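Local coordinates for cellulosome anchoring protein cohesin region (Clostridium thermocellum, PDB 4DH2), which binds a type I dockerin as the cohesin module of a cellulosome anchoring protein, and so probably helps tether cellulosomal components to the bacterium, at residues A[45-50]-A[92-97]; A[49-54]-A[134-139]. One frame throughout, in Å; residues are numbered along the deposited sequence.

Interaction 1 of 2, residues A[45-50]-A[92-97]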
ATOM      1  N   GLY A  45      11.383  12.858  -4.513  1.00 23.03           N
ATOM      2  CA  GLY A  45      11.259  11.577  -3.846  1.00 20.87           C
ATOM      3  C   GLY A  45      10.012  11.329  -3.019  1.00 20.08           C
ATOM      4  O   GLY A  45       9.480  12.227  -2.364  1.00 21.46           O
ATOM      5  N   ILE A  46       9.570  10.071  -3.051  1.00 18.45           N
ATOM      6  CA  ILE A  46       8.521   9.546  -2.189  1.00 14.15           C
ATOM      7  C   ILE A  46       9.108   9.052  -0.854  1.00 18.15           C
ATOM      8  O   ILE A  46      10.013   8.208  -0.820  1.00 19.22           O
ATOM      9  CB  ILE A  46       7.833   8.354  -2.860  1.00 13.10           C
ATOM     10  CG1 ILE A  46       7.298   8.754  -4.246  1.00 18.28           C
ATOM     11  CG2 ILE A  46       6.683   7.785  -2.001  1.00 16.76           C
ATOM     12  CD1 ILE A  46       7.002   7.564  -5.143  1.00 19.34           C
ATOM     13  N   GLN A  47       8.558   9.572   0.231  1.00 15.91           N
ATOM     14  CA  GLN A  47       8.852   9.110   1.585  1.00 18.94           C
ATOM     15  C   GLN A  47       8.034   7.889   1.966  1.00 17.68           C
ATOM     16  O   GLN A  47       8.537   6.932   2.593  1.00 16.45           O
ATOM     17  CB  GLN A  47       8.555  10.256   2.555  1.00 16.51           C
ATOM     18  CG  GLN A  47       8.443   9.870   4.022  1.00 17.60           C
ATOM     19  CD  GLN A  47       9.801   9.551   4.610  1.00 20.54           C
ATOM     20  OE1 GLN A  47      10.740  10.328   4.474  1.00 21.18           O
ATOM     21  NE2 GLN A  47       9.920   8.388   5.222  1.00 17.34           N
ATOM     22  N   SER A  48       6.757   7.897   1.599  1.00 16.33           N
ATOM     23  CA  SER A  48       5.889   6.819   2.017  1.00 14.09           C
ATOM     24  C   SER A  48       4.711   6.675   1.053  1.00 13.41           C
ATOM     25  O   SER A  48       4.237   7.672   0.489  1.00 15.34           O
ATOM     26  CB  SER A  48       5.343   7.089   3.405  1.00 15.44           C
ATOM     27  OG  SER A  48       4.428   6.078   3.821  1.00 18.36           O
ATOM     28  N   PHE A  49       4.233   5.448   0.909  1.00 16.30           N
ATOM     29  CA  PHE A  49       2.980   5.243   0.188  1.00 17.60           C
ATOM     30  C   PHE A  49       2.248   4.063   0.724  1.00 16.89           C
ATOM     31  O   PHE A  49       2.839   3.153   1.316  1.00 15.55           O
ATOM     32  CB  PHE A  49       3.195   5.117  -1.329  1.00 16.21           C
ATOM     33  CG  PHE A  49       3.868   3.819  -1.779  1.00 17.96           C
ATOM     34  CD1 PHE A  49       3.154   2.639  -1.898  1.00 18.40           C
ATOM     35  CD2 PHE A  49       5.211   3.815  -2.107  1.00 17.58           C
ATOM     36  CE1 PHE A  49       3.775   1.493  -2.346  1.00 19.11           C
ATOM     37  CE2 PHE A  49       5.835   2.686  -2.540  1.00 14.30           C
ATOM     38  CZ  PHE A  49       5.117   1.509  -2.659  1.00 16.56           C
ATOM     39  N   ASN A  50       0.933   4.079   0.525  1.00 14.60           N
ATOM     40  CA  ASN A  50       0.052   3.021   0.982  1.00 16.12           C
ATOM     41  C   ASN A  50      -0.958   2.903  -0.148  1.00 15.68           C
ATOM     42  O   ASN A  50      -1.607   3.904  -0.520  1.00 16.18           O
ATOM     43  CB  ASN A  50      -0.525   3.495   2.312  1.00 15.04           C
ATOM     44  CG  ASN A  50      -1.470   2.521   3.010  1.00 17.47           C
ATOM     45  OD1 ASN A  50      -2.332   2.992   3.741  1.00 19.55           O
ATOM     46  ND2 ASN A  50      -1.308   1.204   2.842  1.00 17.21           N
ATOM     47  N   LEU A  92       2.531  -1.146   1.911  1.00 17.16           N
ATOM     48  CA  LEU A  92       2.980  -0.012   2.692  1.00 17.26           C
ATOM     49  C   LEU A  92       4.487   0.143   2.538  1.00 22.63           C
ATOM     50  O   LEU A  92       5.276  -0.792   2.810  1.00 19.58           O
ATOM     51  CB  LEU A  92       2.615  -0.215   4.147  1.00 21.39           C
ATOM     52  CG  LEU A  92       3.044   0.954   5.043  1.00 21.14           C
ATOM     53  CD1 LEU A  92       2.225   2.222   4.744  1.00 19.50           C
ATOM     54  CD2 LEU A  92       2.878   0.531   6.486  1.00 28.00           C
ATOM     55  N   PHE A  93       4.892   1.341   2.132  1.00 16.52           N
ATOM     56  CA  PHE A  93       6.298   1.688   2.037  1.00 18.39           C
ATOM     57  C   PHE A  93       6.579   2.913   2.862  1.00 19.60           C
ATOM     58  O   PHE A  93       5.786   3.850   2.863  1.00 19.11           O
ATOM     59  CB  PHE A  93       6.662   1.996   0.587  1.00 15.66           C
ATOM     60  CG  PHE A  93       8.009   2.619   0.446  1.00 18.86           C
ATOM     61  CD1 PHE A  93       9.143   1.834   0.371  1.00 21.27           C
ATOM     62  CD2 PHE A  93       8.147   3.990   0.443  1.00 15.75           C
ATOM     63  CE1 PHE A  93      10.409   2.414   0.291  1.00 20.03           C
ATOM     64  CE2 PHE A  93       9.405   4.589   0.373  1.00 22.08           C
ATOM     65  CZ  PHE A  93      10.551   3.789   0.297  1.00 19.50           C
ATOM     66  N   ASP A  94       7.708   2.912   3.574  1.00 17.26           N
ATOM     67  CA  ASP A  94       8.175   4.088   4.257  1.00 13.14           C
ATOM     68  C   ASP A  94       9.701   3.998   4.335  1.00 16.99           C
ATOM     69  O   ASP A  94      10.241   2.958   4.688  1.00 17.15           O
ATOM     70  CB  ASP A  94       7.615   4.150   5.674  1.00 16.23           C
ATOM     71  CG  ASP A  94       8.192   5.276   6.491  1.00 17.59           C
ATOM     72  OD1 ASP A  94       8.071   6.441   6.054  1.00 20.16           O
ATOM     73  OD2 ASP A  94       8.789   5.015   7.588  1.00 21.25           O
ATOM     74  N   ASP A  95      10.382   5.083   3.988  1.00 17.70           N
ATOM     75  CA  ASP A  95      11.818   5.216   4.249  1.00 15.91           C
ATOM     76  C   ASP A  95      12.067   5.313   5.757  1.00 17.15           C
ATOM     77  O   ASP A  95      12.082   6.378   6.351  1.00 16.97           O
ATOM     78  CB  ASP A  95      12.360   6.394   3.475  1.00 14.60           C
ATOM     79  CG  ASP A  95      13.850   6.593   3.698  1.00 31.00           C
ATOM     80  OD1 ASP A  95      14.495   5.598   4.052  1.00 33.27           O
ATOM     81  OD2 ASP A  95      14.346   7.724   3.501  1.00 22.67           O
ATOM     82  N   ASP A  96      12.270   4.141   6.350  1.00 19.33           N
ATOM     83  CA  ASP A  96      12.144   3.912   7.782  1.00 19.86           C
ATOM     84  C   ASP A  96      13.035   4.766   8.674  1.00 20.35           C
ATOM     85  O   ASP A  96      12.642   5.114   9.774  1.00 24.42           O
ATOM     86  CB  ASP A  96      12.428   2.431   8.017  1.00 19.73           C
ATOM     87  CG  ASP A  96      12.199   1.992   9.445  1.00 29.59           C
ATOM     88  OD1 ASP A  96      11.081   2.174   9.990  1.00 25.96           O
ATOM     89  OD2 ASP A  96      13.171   1.463  10.030  1.00 35.74           O
ATOM     90  N   LYS A  97      14.212   5.117   8.185  1.00 22.76           N
ATOM     91  CA  LYS A  97      15.170   5.854   9.008  1.00 26.79           C
ATOM     92  C   LYS A  97      14.944   7.356   9.013  1.00 23.40           C
ATOM     93  O   LYS A  97      15.526   8.077   9.850  1.00 22.47           O
ATOM     94  CB  LYS A  97      16.583   5.533   8.563  1.00 33.71           C
ATOM     95  CG  LYS A  97      16.923   4.079   8.788  1.00 36.86           C
ATOM     96  CD  LYS A  97      18.267   3.711   8.190  1.00 49.44           C
ATOM     97  CE  LYS A  97      18.602   2.260   8.490  1.00 55.53           C
ATOM     98  NZ  LYS A  97      18.479   1.970   9.948  1.00 62.26           N
TER
HETATM   99  O   HOH W   1      13.335   9.663   4.945  1.00 19.79           O
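Gln47 and Asp94 lie side by side and point the same way, the amide and carboxylate planes turned 47° apart. The amide nitrogen serves two acceptors, both close to the amide plane: Gln47 NE2 to Asp94 OD1 is 2.8 Å, reached from above the carboxylate plane, and Gln47 NE2 to Asp95 O is 3.2 Å. With CG anti to the backbone N (chi1 164°) and a bend at chi2, the Gln47 chain starts away from residues 92-97 and brings its end back to them. A water donates to both Gln47 OE1 and Asp95 OD2, joining the other end of the amide to the loop; Asp95 OD2 also accepts from Gly102 N.

Next along, Phe93 O takes two donors, Phe49 N and the Ser48 hydroxyl; Ser48 OG to Phe93 O is 2.8 Å and lies in the carbonyl plane. This is an antiparallel ladder in which Phe49 and Phe93 form the hydrogen-bonded pair, closed by Phe93 N to Phe49 O at 2.9 Å. Gln47 and Ser48 together face Cys142 on the other neighbouring strand, a classic beta bulge.

On the inner side the two phenylalanines meet as a CH-pi contact: Phe93 CB sits over one face of the Phe49 ring, 3.6 Å from its centroid. The rings are near parallel (17°) but slid apart, so they barely overlap. Phe38 meets the Phe49 ring edge-to-face.

Ser48, Asn50, Leu92 and Asp94 occupy the reverse side, against the dockerin chain. Gln47 OE1 also has a weak hydrogen bond to Arg26 of that chain. The chemistry is consistent with Gln47 NE2, bound to Asp94 OD1, fixing the rotation of the carboxylate, with OD2 directed into a salt bridge with Lys25 of the dockerin chain.

Interaction 2 of 2, residues A[49-54]-A[134-139]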
ATOM      1  N   PHE A  49       4.233   5.448   0.909  1.00 16.30           N
ATOM      2  CA  PHE A  49       2.980   5.243   0.188  1.00 17.60           C
ATOM      3  C   PHE A  49       2.248   4.063   0.724  1.00 16.89           C
ATOM      4  O   PHE A  49       2.839   3.153   1.316  1.00 15.55           O
ATOM      5  CB  PHE A  49       3.195   5.117  -1.329  1.00 16.21           C
ATOM      6  CG  PHE A  49       3.868   3.819  -1.779  1.00 17.96           C
ATOM      7  CD1 PHE A  49       3.154   2.639  -1.898  1.00 18.40           C
ATOM      8  CD2 PHE A  49       5.211   3.815  -2.107  1.00 17.58           C
ATOM      9  CE1 PHE A  49       3.775   1.493  -2.346  1.00 19.11           C
ATOM     10  CE2 PHE A  49       5.835   2.686  -2.540  1.00 14.30           C
ATOM     11  CZ  PHE A  49       5.117   1.509  -2.659  1.00 16.56           C
ATOM     12  N   ASN A  50       0.933   4.079   0.525  1.00 14.60           N
ATOM     13  CA  ASN A  50       0.052   3.021   0.982  1.00 16.12           C
ATOM     14  C   ASN A  50      -0.958   2.903  -0.148  1.00 15.68           C
ATOM     15  O   ASN A  50      -1.607   3.904  -0.520  1.00 16.18           O
ATOM     16  CB  ASN A  50      -0.525   3.495   2.312  1.00 15.04           C
ATOM     17  CG  ASN A  50      -1.470   2.521   3.010  1.00 17.47           C
ATOM     18  OD1 ASN A  50      -2.332   2.992   3.741  1.00 19.55           O
ATOM     19  ND2 ASN A  50      -1.308   1.204   2.842  1.00 17.21           N
ATOM     20  N   LEU A  51      -1.050   1.698  -0.717  1.00 17.83           N
ATOM     21  CA  LEU A  51      -1.805   1.467  -1.953  1.00 20.84           C
ATOM     22  C   LEU A  51      -2.498   0.104  -1.828  1.00 17.93           C
ATOM     23  O   LEU A  51      -1.877  -0.833  -1.305  1.00 19.17           O
ATOM     24  CB  LEU A  51      -0.797   1.454  -3.120  1.00 25.16           C
ATOM     25  CG  LEU A  51      -1.239   1.138  -4.538  1.00 33.23           C
ATOM     26  CD1 LEU A  51      -2.324   2.071  -4.920  1.00 42.11           C
ATOM     27  CD2 LEU A  51      -0.046   1.346  -5.426  1.00 42.52           C
ATOM     28  N   SER A  52      -3.752  -0.000  -2.282  1.00 20.12           N
ATOM     29  CA  SER A  52      -4.491  -1.285  -2.336  1.00 21.32           C
ATOM     30  C   SER A  52      -4.828  -1.641  -3.775  1.00 14.76           C
ATOM     31  O   SER A  52      -5.206  -0.746  -4.588  1.00 17.30           O
ATOM     32  CB  SER A  52      -5.848  -1.172  -1.602  1.00 23.39           C
ATOM     33  OG  SER A  52      -5.656  -1.032  -0.213  1.00 41.91           O
ATOM     34  N   LEU A  53      -4.766  -2.938  -4.055  1.00 20.65           N
ATOM     35  CA  LEU A  53      -5.249  -3.509  -5.313  1.00 19.25           C
ATOM     36  C   LEU A  53      -6.264  -4.581  -5.012  1.00 22.67           C
ATOM     37  O   LEU A  53      -6.190  -5.242  -3.967  1.00 20.61           O
ATOM     38  CB  LEU A  53      -4.088  -4.193  -6.045  1.00 19.33           C
ATOM     39  CG  LEU A  53      -2.916  -3.375  -6.537  1.00 41.36           C
ATOM     40  CD1 LEU A  53      -1.955  -4.317  -7.255  1.00 44.41           C
ATOM     41  CD2 LEU A  53      -3.370  -2.282  -7.453  1.00 45.84           C
ATOM     42  N   TYR A  54      -7.190  -4.804  -5.943  1.00 21.86           N
ATOM     43  CA  TYR A  54      -8.128  -5.895  -5.806  1.00 20.12           C
ATOM     44  C   TYR A  54      -7.994  -6.801  -7.010  1.00 17.43           C
ATOM     45  O   TYR A  54      -7.675  -6.331  -8.105  1.00 20.30           O
ATOM     46  CB  TYR A  54      -9.538  -5.381  -5.797  1.00 22.90           C
ATOM     47  CG  TYR A  54      -9.841  -4.551  -4.597  1.00 23.65           C
ATOM     48  CD1 TYR A  54     -10.229  -5.146  -3.414  1.00 27.18           C
ATOM     49  CD2 TYR A  54      -9.694  -3.174  -4.642  1.00 27.64           C
ATOM     50  CE1 TYR A  54     -10.517  -4.387  -2.301  1.00 34.88           C
ATOM     51  CE2 TYR A  54      -9.991  -2.406  -3.537  1.00 32.81           C
ATOM     52  CZ  TYR A  54     -10.393  -3.028  -2.372  1.00 27.93           C
ATOM     53  OH  TYR A  54     -10.684  -2.271  -1.257  1.00 40.36           O
ATOM     54  N   ILE A 134      -7.606  -6.035 -12.644  1.00 19.99           N
ATOM     55  CA  ILE A 134      -6.940  -5.762 -11.390  1.00 19.00           C
ATOM     56  C   ILE A 134      -7.211  -4.287 -11.118  1.00 23.35           C
ATOM     57  O   ILE A 134      -6.831  -3.425 -11.914  1.00 23.46           O
ATOM     58  CB  ILE A 134      -5.460  -6.065 -11.494  1.00 21.67           C
ATOM     59  CG1 ILE A 134      -5.264  -7.589 -11.569  1.00 25.86           C
ATOM     60  CG2 ILE A 134      -4.711  -5.526 -10.258  1.00 26.82           C
ATOM     61  CD1 ILE A 134      -3.932  -7.973 -12.019  1.00 32.44           C
ATOM     62  N   THR A 135      -7.894  -4.011 -10.010  1.00 21.78           N
ATOM     63  CA  THR A 135      -8.369  -2.669  -9.748  1.00 20.28           C
ATOM     64  C   THR A 135      -7.665  -2.081  -8.542  1.00 26.41           C
ATOM     65  O   THR A 135      -6.880  -2.753  -7.880  1.00 21.37           O
ATOM     66  CB  THR A 135      -9.849  -2.647  -9.466  1.00 19.69           C
ATOM     67  OG1 THR A 135     -10.132  -3.449  -8.323  1.00 25.34           O
ATOM     68  CG2 THR A 135     -10.617  -3.233 -10.648  1.00 24.32           C
ATOM     69  N   PHE A 136      -7.972  -0.828  -8.245  1.00 24.76           N
ATOM     70  CA  PHE A 136      -7.338  -0.161  -7.112  1.00 27.43           C
ATOM     71  C   PHE A 136      -8.319   0.239  -6.076  1.00 32.99           C
ATOM     72  O   PHE A 136      -9.470   0.522  -6.384  1.00 30.18           O
ATOM     73  CB  PHE A 136      -6.696   1.119  -7.564  1.00 27.38           C
ATOM     74  CG  PHE A 136      -5.517   0.918  -8.385  1.00 25.63           C
ATOM     75  CD1 PHE A 136      -4.308   0.626  -7.813  1.00 25.08           C
ATOM     76  CD2 PHE A 136      -5.596   1.018  -9.758  1.00 31.19           C
ATOM     77  CE1 PHE A 136      -3.206   0.423  -8.578  1.00 31.09           C
ATOM     78  CE2 PHE A 136      -4.485   0.807 -10.518  1.00 25.46           C
ATOM     79  CZ  PHE A 136      -3.301   0.527  -9.945  1.00 28.58           C
ATOM     80  N   GLY A 137      -7.838   0.319  -4.844  1.00 28.72           N
ATOM     81  CA  GLY A 137      -8.559   1.009  -3.802  1.00 39.50           C
ATOM     82  C   GLY A 137      -7.898   2.334  -3.449  1.00 27.50           C
ATOM     83  O   GLY A 137      -7.401   3.105  -4.293  1.00 30.60           O
ATOM     84  N   GLU A 138      -7.874   2.572  -2.164  1.00 30.34           N
ATOM     85  CA  GLU A 138      -7.176   3.732  -1.614  1.00 37.55           C
ATOM     86  C   GLU A 138      -5.680   3.764  -2.002  1.00 23.53           C
ATOM     87  O   GLU A 138      -5.007   2.757  -2.190  1.00 23.12           O
ATOM     88  CB  GLU A 138      -7.337   3.782  -0.089  1.00 57.13           C
ATOM     89  CG  GLU A 138      -6.767   2.577   0.648  1.00 71.52           C
ATOM     90  CD  GLU A 138      -5.252   2.574   0.670  1.00 73.15           C
ATOM     91  OE1 GLU A 138      -4.672   1.470   0.571  1.00 63.81           O
ATOM     92  OE2 GLU A 138      -4.649   3.672   0.790  1.00 72.22           O
ATOM     93  N   SER A 139      -5.193   4.976  -2.155  1.00 19.43           N
ATOM     94  CA  SER A 139      -3.867   5.225  -2.603  1.00 17.68           C
ATOM     95  C   SER A 139      -3.476   6.545  -1.965  1.00 18.12           C
ATOM     96  O   SER A 139      -4.133   7.564  -2.174  1.00 20.43           O
ATOM     97  CB  SER A 139      -3.865   5.365  -4.120  1.00 23.24           C
ATOM     98  OG  SER A 139      -2.668   5.913  -4.593  1.00 43.53           O
TER
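Leu51 and Phe136 pack on the inward side of two antiparallel strands in the cohesin beta-sandwich, strand 48-54 against strand 129-142. Leu51 CD1 lies 3.8 Å from Phe136 CD1 and 3.7 Å from Ser139 CB, touching both. Leu51 holds its CG opposite the backbone N (chi1 176°), and CD1 swings over toward strand 129-142; Val19 of strand 15-27 touches both Leu51 and Phe136. Leu53 runs alongside Phe136, pointing the same way.

A beta bulge shifts the register by one between the pairs Leu51-Ser139 and Leu53-Phe136. Across it, Ser52 N bonds Glu138 O at 3.0 Å and Gly137 N bonds Ser52 O at 2.9 Å. Gly137 suits this spot, since a CB there would fall tightly against Ser52 CB and Tyr54 CE2.

In contrast to the buried Leu51-Ser139 part, the Tyr54-Thr135 end is partly exposed. Their side chains cross at a slant, Tyr54 CB 3.2 Å from Thr135 OG1, with the ring edge at Phe136 C. Glu138, also partly exposed and bent at chi2 (73°), folds its carboxylate back toward strand 48-54, beside the dockerin-facing Asn50. There Ser52 OG lies 2.8 Å from Glu138 OE1, and Glu88 OE2 is a second carboxylate oxygen within hydrogen-bonding range of the same hydroxyl.

Strand 48-54 is the common element: interaction 1 ties its start to strand 88-94, and interaction 2 ties its later part to strand 129-142 on its other side. The contact centres lie about 15 Å apart, and the segments share Phe49 and Asn50. Alternation along the strand separates two roles. Phe49, Leu51 and Leu53 turn inward, while Ser48, Asn50 and Ser52 form a row against the dockerin chain, meeting its Ile18 (Ser48 and Asn50) and His66 (Ser52). Asn50 ND2 also bonds Leu64 O of the dockerin and Phe91 O. Both interactions therefore shape one binding face; in interaction 1, Asp94 and Asp96 both make salt bridges to Lys25 of the dockerin chain.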